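Ectonucleoside triphosphate diphosphohydrolase 4 (Homo sapiens, PDB 6WG5) belongs to the GDA1/CD39 family, within the actin-like superfamily, and is built around two mixed beta sheets packed with helices. Local coordinates at residues A[286-289]-A[290-293]; A[346-349]-A[350-354]; A[446-449]-A[450-454]. One frame throughout, in Å; residues are numbered along the deposited sequence.

Contact 1 (A[286-289]-A[290-293]); sequences ARQR and YEDR. With NAG (2-acetamido-2-deoxy-beta-D-glucopyranose), chain B.
Arg287 and Glu291, four residues apart on helix 283-296, form a salt bridge. Arg287 sets out from the backbone away from residues 290-293; CB only carries the chain outward, and CG lies anti to the backbone N (chi1 173°). The bend at chi2 then turns the chain along the helix, so that CG and CD each pass 3.8 Å from Glu291 OE2. NE makes the main bond, to Glu291 OE2 at 2.7 Å. It meets that oxygen on the anti side, 25° out of the carboxylate plane, while OE2 lies at the edge of the guanidinium. The two flat groups stand almost perpendicular, 87° apart. Arg287 CZ, between NE and NH2, lies 3.3 Å from Glu291 OE2, and NH2 adds a weak bond to the same oxygen at 3.1 Å. At the other tip, NH1 sits 3.6 Å from Tyr290 CD2, at the edge of the phenol ring. Asp319 gathers both neighbours, taking a salt bridge from Arg287 NH1 and a hydrogen bond with Tyr290 OH.

Gln288 repeats the spacing on the outer side. Its NE2 donates to Asp292 OD1 at 3.0 Å, with the oxygen in the amide plane but approached from above the carboxylate plane. Arg289 points elsewhere, toward the N-acetylglucosamine of a glycan attached to the protein: the methyl carbon C8 of the sugar lies over the centre of the guanidinium, and its N2 is 3.7 Å from Arg289 NH1. That guanidinium is tied by hydrogen bonds to Phe355 O and Gly280 O and makes a cation-pi contact with Phe281.

Glu291 and Asp319 set acids at different parts of the Arg287 guanidinium. This should help offset its charge in a buried setting and limit its rotation, while the Gln288–Asp292 bond remains a more exposed link.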
loop_
_atom_site.group_PDB
_atom_site.type_symbol
_atom_site.label_atom_id
_atom_site.label_comp_id
_atom_site.label_asym_id
_atom_site.label_seq_id
_atom_site.Cartn_x
_atom_site.Cartn_y
_atom_site.Cartn_z
ATOM N N ALA A 286 5.651 -15.529 6.378
ATOM C CA ALA A 286 6.514 -16.505 5.723
ATOM C C ALA A 286 7.384 -17.231 6.739
ATOM O O ALA A 286 7.550 -18.454 6.663
ATOM C CB ALA A 286 7.380 -15.820 4.666
ATOM N N ARG A 287 7.945 -16.495 7.701
ATOM C CA ARG A 287 8.768 -17.126 8.725
ATOM C C ARG A 287 7.954 -18.113 9.550
ATOM O O ARG A 287 8.450 -19.186 9.915
ATOM C CB ARG A 287 9.397 -16.058 9.625
ATOM C CG ARG A 287 10.138 -16.608 10.845
ATOM C CD ARG A 287 11.395 -17.374 10.460
ATOM N NE ARG A 287 11.931 -18.129 11.589
ATOM C CZ ARG A 287 13.037 -18.867 11.548
ATOM N NH1 ARG A 287 13.747 -18.952 10.430
ATOM N NH2 ARG A 287 13.435 -19.525 12.630
ATOM N N GLN A 288 6.702 -17.771 9.855
ATOM C CA GLN A 288 5.866 -18.676 10.634
ATOM C C GLN A 288 5.521 -19.928 9.836
ATOM O O GLN A 288 5.549 -21.041 10.372
ATOM C CB GLN A 288 4.595 -17.958 11.091
ATOM C CG GLN A 288 3.708 -18.793 12.003
ATOM C CD GLN A 288 4.433 -19.254 13.256
ATOM O OE1 GLN A 288 4.909 -18.439 14.047
ATOM N NE2 GLN A 288 4.529 -20.569 13.434
ATOM N N ARG A 289 5.193 -19.766 8.552
ATOM C CA ARG A 289 4.938 -20.928 7.708
ATOM C C ARG A 289 6.181 -21.801 7.597
ATOM O O ARG A 289 6.085 -23.032 7.532
ATOM C CB ARG A 289 4.474 -20.473 6.325
ATOM C CG ARG A 289 3.149 -19.718 6.326
ATOM C CD ARG A 289 2.905 -19.056 4.986
ATOM N NE ARG A 289 3.056 -20.012 3.897
ATOM C CZ ARG A 289 3.389 -19.694 2.652
ATOM N NH1 ARG A 289 3.502 -20.648 1.737
ATOM N NH2 ARG A 289 3.617 -18.431 2.317
ATOM N N TYR A 290 7.360 -21.175 7.578
ATOM C CA TYR A 290 8.608 -21.926 7.506
ATOM C C TYR A 290 8.843 -22.713 8.790
ATOM O O TYR A 290 9.175 -23.904 8.748
ATOM C CB TYR A 290 9.764 -20.963 7.225
ATOM C CG TYR A 290 11.141 -21.589 7.259
ATOM C CD1 TYR A 290 11.525 -22.521 6.308
ATOM C CD2 TYR A 290 12.062 -21.229 8.233
ATOM C CE1 TYR A 290 12.785 -23.089 6.333
ATOM C CE2 TYR A 290 13.323 -21.787 8.264
ATOM C CZ TYR A 290 13.680 -22.716 7.312
ATOM O OH TYR A 290 14.935 -23.281 7.342
ATOM N N GLU A 291 8.666 -22.066 9.944
ATOM C CA GLU A 291 8.812 -22.772 11.213
ATOM C C GLU A 291 7.781 -23.883 11.355
ATOM O O GLU A 291 8.079 -24.930 11.940
ATOM C CB GLU A 291 8.698 -21.787 12.377
ATOM C CG GLU A 291 9.858 -20.799 12.469
ATOM C CD GLU A 291 9.720 -19.823 13.623
ATOM O OE1 GLU A 291 8.731 -19.923 14.381
ATOM O OE2 GLU A 291 10.603 -18.952 13.775
ATOM N N ASP A 292 6.572 -23.678 10.828
ATOM C CA ASP A 292 5.547 -24.714 10.901
ATOM C C ASP A 292 6.005 -25.992 10.212
ATOM O O ASP A 292 5.727 -27.096 10.693
ATOM C CB ASP A 292 4.242 -24.215 10.279
ATOM C CG ASP A 292 3.497 -23.245 11.177
ATOM O OD1 ASP A 292 3.768 -23.225 12.397
ATOM O OD2 ASP A 292 2.629 -22.509 10.661
ATOM N N ARG A 293 6.704 -25.869 9.081
ATOM C CA ARG A 293 7.125 -27.063 8.357
ATOM C C ARG A 293 8.323 -27.723 9.031
ATOM O O ARG A 293 8.435 -28.953 9.031
ATOM C CB ARG A 293 7.447 -26.727 6.899
ATOM C CG ARG A 293 7.269 -27.921 5.966
ATOM C CD ARG A 293 7.822 -27.673 4.573
ATOM N NE ARG A 293 6.867 -27.000 3.695
ATOM C CZ ARG A 293 7.089 -26.738 2.408
ATOM N NH1 ARG A 293 8.239 -27.092 1.845
ATOM N NH2 ARG A 293 6.164 -26.121 1.682
HETATM C C1 NAG B . 0.555 -22.603 -0.193
HETATM C C2 NAG B . -0.589 -22.053 0.665
HETATM C C3 NAG B . -1.103 -23.123 1.630
HETATM C C4 NAG B . -1.403 -24.430 0.904
HETATM C C5 NAG B . -0.205 -24.853 0.067
HETATM C C6 NAG B . -0.473 -26.072 -0.784
HETATM C C7 NAG B . -0.735 -19.680 1.296
HETATM C C8 NAG B . -0.162 -18.595 2.157
HETATM N N2 NAG B . -0.156 -20.880 1.408
HETATM O O3 NAG B . -2.281 -22.645 2.268
HETATM O O4 NAG B . -1.656 -25.453 1.861
HETATM O O5 NAG B . 0.141 -23.796 -0.834
HETATM O O6 NAG B . 0.533 -26.238 -1.774
HETATM O O7 NAG B . -1.674 -19.478 0.534
#

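Contact 2 (A[346-349]-A[350-354]); sequences DLCR and ETIQP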
loop_
_atom_site.group_PDB
_atom_site.type_symbol
_atom_site.label_atom_id
_atom_site.label_comp_id
_atom_site.label_asym_id
_atom_site.label_seq_id
_atom_site.Cartn_x
_atom_site.Cartn_y
_atom_site.Cartn_z
ATOM N N ASP A 346 22.446 -17.611 1.009
ATOM C CA ASP A 346 22.111 -18.282 -0.245
ATOM C C ASP A 346 21.360 -19.584 0.004
ATOM O O ASP A 346 20.456 -19.941 -0.761
ATOM C CB ASP A 346 23.380 -18.543 -1.057
ATOM C CG ASP A 346 23.953 -17.277 -1.667
ATOM O OD1 ASP A 346 23.165 -16.377 -2.033
ATOM O OD2 ASP A 346 25.192 -17.185 -1.784
ATOM N N LEU A 347 21.718 -20.312 1.062
ATOM C CA LEU A 347 21.013 -21.551 1.368
ATOM C C LEU A 347 19.622 -21.270 1.925
ATOM O O LEU A 347 18.701 -22.070 1.728
ATOM C CB LEU A 347 21.830 -22.388 2.352
ATOM C CG LEU A 347 21.256 -23.746 2.759
ATOM C CD1 LEU A 347 21.001 -24.623 1.543
ATOM C CD2 LEU A 347 22.196 -24.443 3.729
ATOM N N CYS A 348 19.451 -20.141 2.615
ATOM C CA CYS A 348 18.123 -19.746 3.070
ATOM C C CYS A 348 17.193 -19.493 1.891
ATOM O O CYS A 348 16.025 -19.898 1.911
ATOM C CB CYS A 348 18.220 -18.499 3.949
ATOM S SG CYS A 348 16.630 -17.920 4.563
ATOM N N ARG A 349 17.695 -18.819 0.852
ATOM C CA ARG A 349 16.864 -18.520 -0.310
ATOM C C ARG A 349 16.335 -19.793 -0.954
ATOM O O ARG A 349 15.160 -19.862 -1.332
ATOM C CB ARG A 349 17.656 -17.697 -1.326
ATOM C CG ARG A 349 18.001 -16.298 -0.856
ATOM C CD ARG A 349 18.530 -15.438 -1.992
ATOM N NE ARG A 349 19.774 -15.958 -2.555
ATOM C CZ ARG A 349 19.853 -16.754 -3.618
ATOM N NH1 ARG A 349 18.760 -17.145 -4.257
ATOM N NH2 ARG A 349 21.039 -17.165 -4.044
ATOM N N GLU A 350 17.185 -20.813 -1.092
ATOM C CA GLU A 350 16.736 -22.068 -1.687
ATOM C C GLU A 350 15.728 -22.777 -0.797
ATOM O O GLU A 350 14.801 -23.419 -1.302
ATOM C CB GLU A 350 17.932 -22.982 -1.955
ATOM C CG GLU A 350 19.021 -22.350 -2.805
ATOM C CD GLU A 350 18.504 -21.852 -4.142
ATOM O OE1 GLU A 350 17.441 -22.332 -4.589
ATOM O OE2 GLU A 350 19.161 -20.977 -4.745
ATOM N N THR A 351 15.887 -22.669 0.522
ATOM C CA THR A 351 15.012 -23.393 1.437
ATOM C C THR A 351 13.596 -22.830 1.416
ATOM O O THR A 351 12.623 -23.587 1.504
ATOM C CB THR A 351 15.582 -23.340 2.853
ATOM O OG1 THR A 351 16.950 -23.768 2.833
ATOM C CG2 THR A 351 14.791 -24.241 3.785
ATOM N N ILE A 352 13.459 -21.504 1.302
ATOM C CA ILE A 352 12.153 -20.860 1.408
ATOM C C ILE A 352 11.442 -20.744 0.068
ATOM O O ILE A 352 10.300 -20.266 0.027
ATOM C CB ILE A 352 12.289 -19.465 2.055
ATOM C CG1 ILE A 352 13.153 -18.547 1.182
ATOM C CG2 ILE A 352 12.869 -19.603 3.463
ATOM C CD1 ILE A 352 13.371 -17.164 1.761
ATOM N N GLN A 353 12.077 -21.165 -1.026
ATOM C CA GLN A 353 11.428 -21.169 -2.337
ATOM C C GLN A 353 10.027 -21.765 -2.315
ATOM O O GLN A 353 9.092 -21.104 -2.792
ATOM C CB GLN A 353 12.310 -21.932 -3.335
ATOM C CG GLN A 353 13.424 -21.109 -3.940
ATOM C CD GLN A 353 12.933 -20.195 -5.037
ATOM O OE1 GLN A 353 12.987 -18.974 -4.911
ATOM N NE2 GLN A 353 12.447 -20.783 -6.125
ATOM N N PRO A 354 9.807 -22.975 -1.796
ATOM C CA PRO A 354 8.461 -23.570 -1.868
ATOM C C PRO A 354 7.365 -22.693 -1.297
ATOM O O PRO A 354 6.215 -22.778 -1.746
ATOM C CB PRO A 354 8.612 -24.866 -1.056
ATOM C CG PRO A 354 10.064 -25.184 -1.102
ATOM C CD PRO A 354 10.775 -23.869 -1.139
HETATM O O HOH W 1 22.022 -19.796 -5.103
#
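Thr351 and Leu347 are joined twice, by backbone and by side chain. The amide N of Thr351 donates to Leu347 O at 3.1 Å, and the hydroxyl OG1 donates to the same oxygen at 2.7 Å. The two donors reach it from opposite faces of the carbonyl plane. OG1 can do this because it stands beside its own backbone N, anti to the carbonyl carbon (chi1 -52°), and so folds back over the preceding turn. One residue further on, Ile352 N bonds to Cys348 O at 3.1 Å, whereas the backbone bonds before and after this pair, Glu350 N to Asp346 O and Gln353 N to Arg349 O, are weak.

Charged groups line another side of the helix. Arg349 NH2 makes a salt bridge to Asp346 OD1 at 3.0 Å; the N–H points well at the oxygen (160°), which lies in the guanidinium plane but is met from above the carboxylate. Glu350 runs alongside Arg349 and contributes charge alone: its OE2 is a long 3.9 Å from Arg349 NH1, well out of the guanidinium plane. A water joins the pair, donating to Glu350 OE2 and weakly accepting from Arg349 NH2. Two further partners extend the network, Lys411 on Asp346 OD2 and Glu451 on Arg349 NH1.

The apolar part is smaller. Ile352 CG2 approaches Cys348 SG at 4.3 Å, and that sulfur is in the disulfide to Cys321, which fastens the buried side of the helix to the loop preceding strand 327-332.

The result is a short helix with one buried side, carrying the disulfide and Ile352, a salt-bridge network of Asp346, Arg349 and Glu350 beside it, and a threonine hydroxyl bonded to the carbonyl four residues back, a familiar feature of alpha helices.

Contact 3 (A[446-449]-A[450-454]); sequences SAWM and FEVFH
Trp448 O accepts from Val452 N at 2.9 Å, a nearly straight bond (168°) with the donor close to the carbonyl direction. Its neighbours on the helix, Glu451 N to Ala447 O and Phe453 N to Met449 O, keep the same four-residue step.

The same two residues also meet through their side chains. Trp448 carries CG anti to its backbone N (chi1 180°), and Val452 CG2 stands beside its own N, turned back toward the indole. This methyl sits over one face of the ring system in a CH-pi contact, 3.5 Å from the centroid of the five-membered ring and 19° off its normal. Its closest ring atom is Trp448 CE2, at 3.4 Å, where the two rings fuse. The indole N–H is used as well, since NE1 donates to Phe281 O.

On another side of the helix aromatic groups crowd together. His454 CD2 lies over one face of the Phe450 ring, off its centre, while Phe453 CD2 stands over the middle of the imidazole. The histidine is held at both nitrogens, ND1 by Phe459 O and NE2 by Tyr401 OH, near a wider pi-type turn at 452-454.

The residues of both segments are buried, and helix 436-456 is flanked on several sides. Ser446 and Phe450 touch Phe406 of helix 403-414, Ala447 packs on Phe345 of helix 345-352, and Trp448 and Val452 rest on Met225 of strand 221-225, with Phe453 on Leu223 of that strand.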
loop_
_atom_site.group_PDB
_atom_site.type_symbol
_atom_site.label_atom_id
_atom_site.label_comp_id
_atom_site.label_asym_id
_atom_site.label_seq_id
_atom_site.Cartn_x
_atom_site.Cartn_y
_atom_site.Cartn_z
ATOM N N SER A 446 15.271 -10.762 4.702
ATOM C CA SER A 446 16.030 -10.250 3.565
ATOM C C SER A 446 16.024 -11.247 2.412
ATOM O O SER A 446 15.898 -10.856 1.246
ATOM C CB SER A 446 17.464 -9.931 3.990
ATOM O OG SER A 446 18.145 -11.102 4.397
ATOM N N ALA A 447 16.154 -12.539 2.721
ATOM C CA ALA A 447 16.120 -13.564 1.681
ATOM C C ALA A 447 14.721 -13.714 1.103
ATOM O O ALA A 447 14.556 -13.860 -0.114
ATOM C CB ALA A 447 16.605 -14.895 2.246
ATOM N N TRP A 448 13.702 -13.698 1.963
ATOM C CA TRP A 448 12.326 -13.735 1.485
ATOM C C TRP A 448 12.033 -12.534 0.595
ATOM O O TRP A 448 11.446 -12.672 -0.484
ATOM C CB TRP A 448 11.373 -13.780 2.680
ATOM C CG TRP A 448 9.926 -13.813 2.306
ATOM C CD1 TRP A 448 9.016 -12.809 2.467
ATOM C CD2 TRP A 448 9.216 -14.908 1.714
ATOM N NE1 TRP A 448 7.781 -13.211 2.016
ATOM C CE2 TRP A 448 7.877 -14.494 1.546
ATOM C CE3 TRP A 448 9.580 -16.195 1.311
ATOM C CZ2 TRP A 448 6.906 -15.319 0.988
ATOM C CZ3 TRP A 448 8.612 -17.016 0.760
ATOM C CH2 TRP A 448 7.291 -16.574 0.603
ATOM N N MET A 449 12.450 -11.345 1.029
ATOM C CA MET A 449 12.300 -10.152 0.201
ATOM C C MET A 449 12.947 -10.355 -1.162
ATOM O O MET A 449 12.355 -10.044 -2.201
ATOM C CB MET A 449 12.923 -8.949 0.914
ATOM C CG MET A 449 12.488 -7.599 0.373
ATOM S SD MET A 449 13.845 -6.408 0.284
ATOM C CE MET A 449 14.597 -6.887 -1.267
ATOM N N PHE A 450 14.171 -10.888 -1.173
ATOM C CA PHE A 450 14.906 -11.049 -2.422
ATOM C C PHE A 450 14.198 -12.015 -3.363
ATOM O O PHE A 450 14.128 -11.775 -4.574
ATOM C CB PHE A 450 16.324 -11.536 -2.121
ATOM C CG PHE A 450 17.193 -11.663 -3.339
ATOM C CD1 PHE A 450 17.970 -10.602 -3.764
ATOM C CD2 PHE A 450 17.236 -12.847 -4.055
ATOM C CE1 PHE A 450 18.771 -10.716 -4.884
ATOM C CE2 PHE A 450 18.034 -12.968 -5.176
ATOM C CZ PHE A 450 18.804 -11.901 -5.590
ATOM N N GLU A 451 13.666 -13.115 -2.824
ATOM C CA GLU A 451 13.061 -14.145 -3.661
ATOM C C GLU A 451 11.675 -13.738 -4.146
ATOM O O GLU A 451 11.347 -13.937 -5.320
ATOM C CB GLU A 451 12.989 -15.464 -2.893
ATOM C CG GLU A 451 14.332 -16.151 -2.732
ATOM C CD GLU A 451 14.912 -16.603 -4.058
ATOM O OE1 GLU A 451 14.130 -16.805 -5.008
ATOM O OE2 GLU A 451 16.147 -16.749 -4.157
ATOM N N VAL A 452 10.841 -13.193 -3.258
ATOM C CA VAL A 452 9.540 -12.677 -3.676
ATOM C C VAL A 452 9.709 -11.705 -4.834
ATOM O O VAL A 452 8.945 -11.727 -5.806
ATOM C CB VAL A 452 8.826 -12.015 -2.482
ATOM C CG1 VAL A 452 7.555 -11.295 -2.927
ATOM C CG2 VAL A 452 8.500 -13.052 -1.425
ATOM N N PHE A 453 10.723 -10.846 -4.751
ATOM C CA PHE A 453 10.922 -9.813 -5.761
ATOM C C PHE A 453 11.404 -10.412 -7.078
ATOM O O PHE A 453 10.791 -10.196 -8.130
ATOM C CB PHE A 453 11.919 -8.778 -5.232
ATOM C CG PHE A 453 12.126 -7.597 -6.140
ATOM C CD1 PHE A 453 11.081 -6.736 -6.434
ATOM C CD2 PHE A 453 13.376 -7.330 -6.672
ATOM C CE1 PHE A 453 11.275 -5.643 -7.260
ATOM C CE2 PHE A 453 13.578 -6.239 -7.497
ATOM C CZ PHE A 453 12.525 -5.394 -7.790
ATOM N N HIS A 454 12.493 -11.180 -7.041
ATOM C CA HIS A 454 13.172 -11.593 -8.263
ATOM C C HIS A 454 12.637 -12.885 -8.864
ATOM O O HIS A 454 12.862 -13.126 -10.054
ATOM C CB HIS A 454 14.671 -11.751 -8.005
ATOM C CG HIS A 454 15.389 -10.450 -7.829
ATOM N ND1 HIS A 454 15.507 -9.525 -8.844
ATOM C CD2 HIS A 454 16.024 -9.918 -6.759
ATOM C CE1 HIS A 454 16.180 -8.477 -8.405
ATOM N NE2 HIS A 454 16.507 -8.692 -7.144
#

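Overall arrangement
Contact 3 is the core member of the three: all its touching residues are buried, and aromatic and aliphatic packing dominates. Contacts 1 and 2 are only partly buried and rely more on charged and polar side chains, contact 1 beside a glycan and contact 2 holding one half of a disulfide. They lie on three separate helices that meet one another. Tyr290 CE1 packs on Thr351 CG2 at 3.4 Å between contacts 1 and 2, and Ala286 CB on Trp448 CE2 at 3.4 Å between contacts 1 and 3. Contacts 2 and 3 have the nearest centres, about 10 Å apart, and are tied by a charged pair as well as by packing.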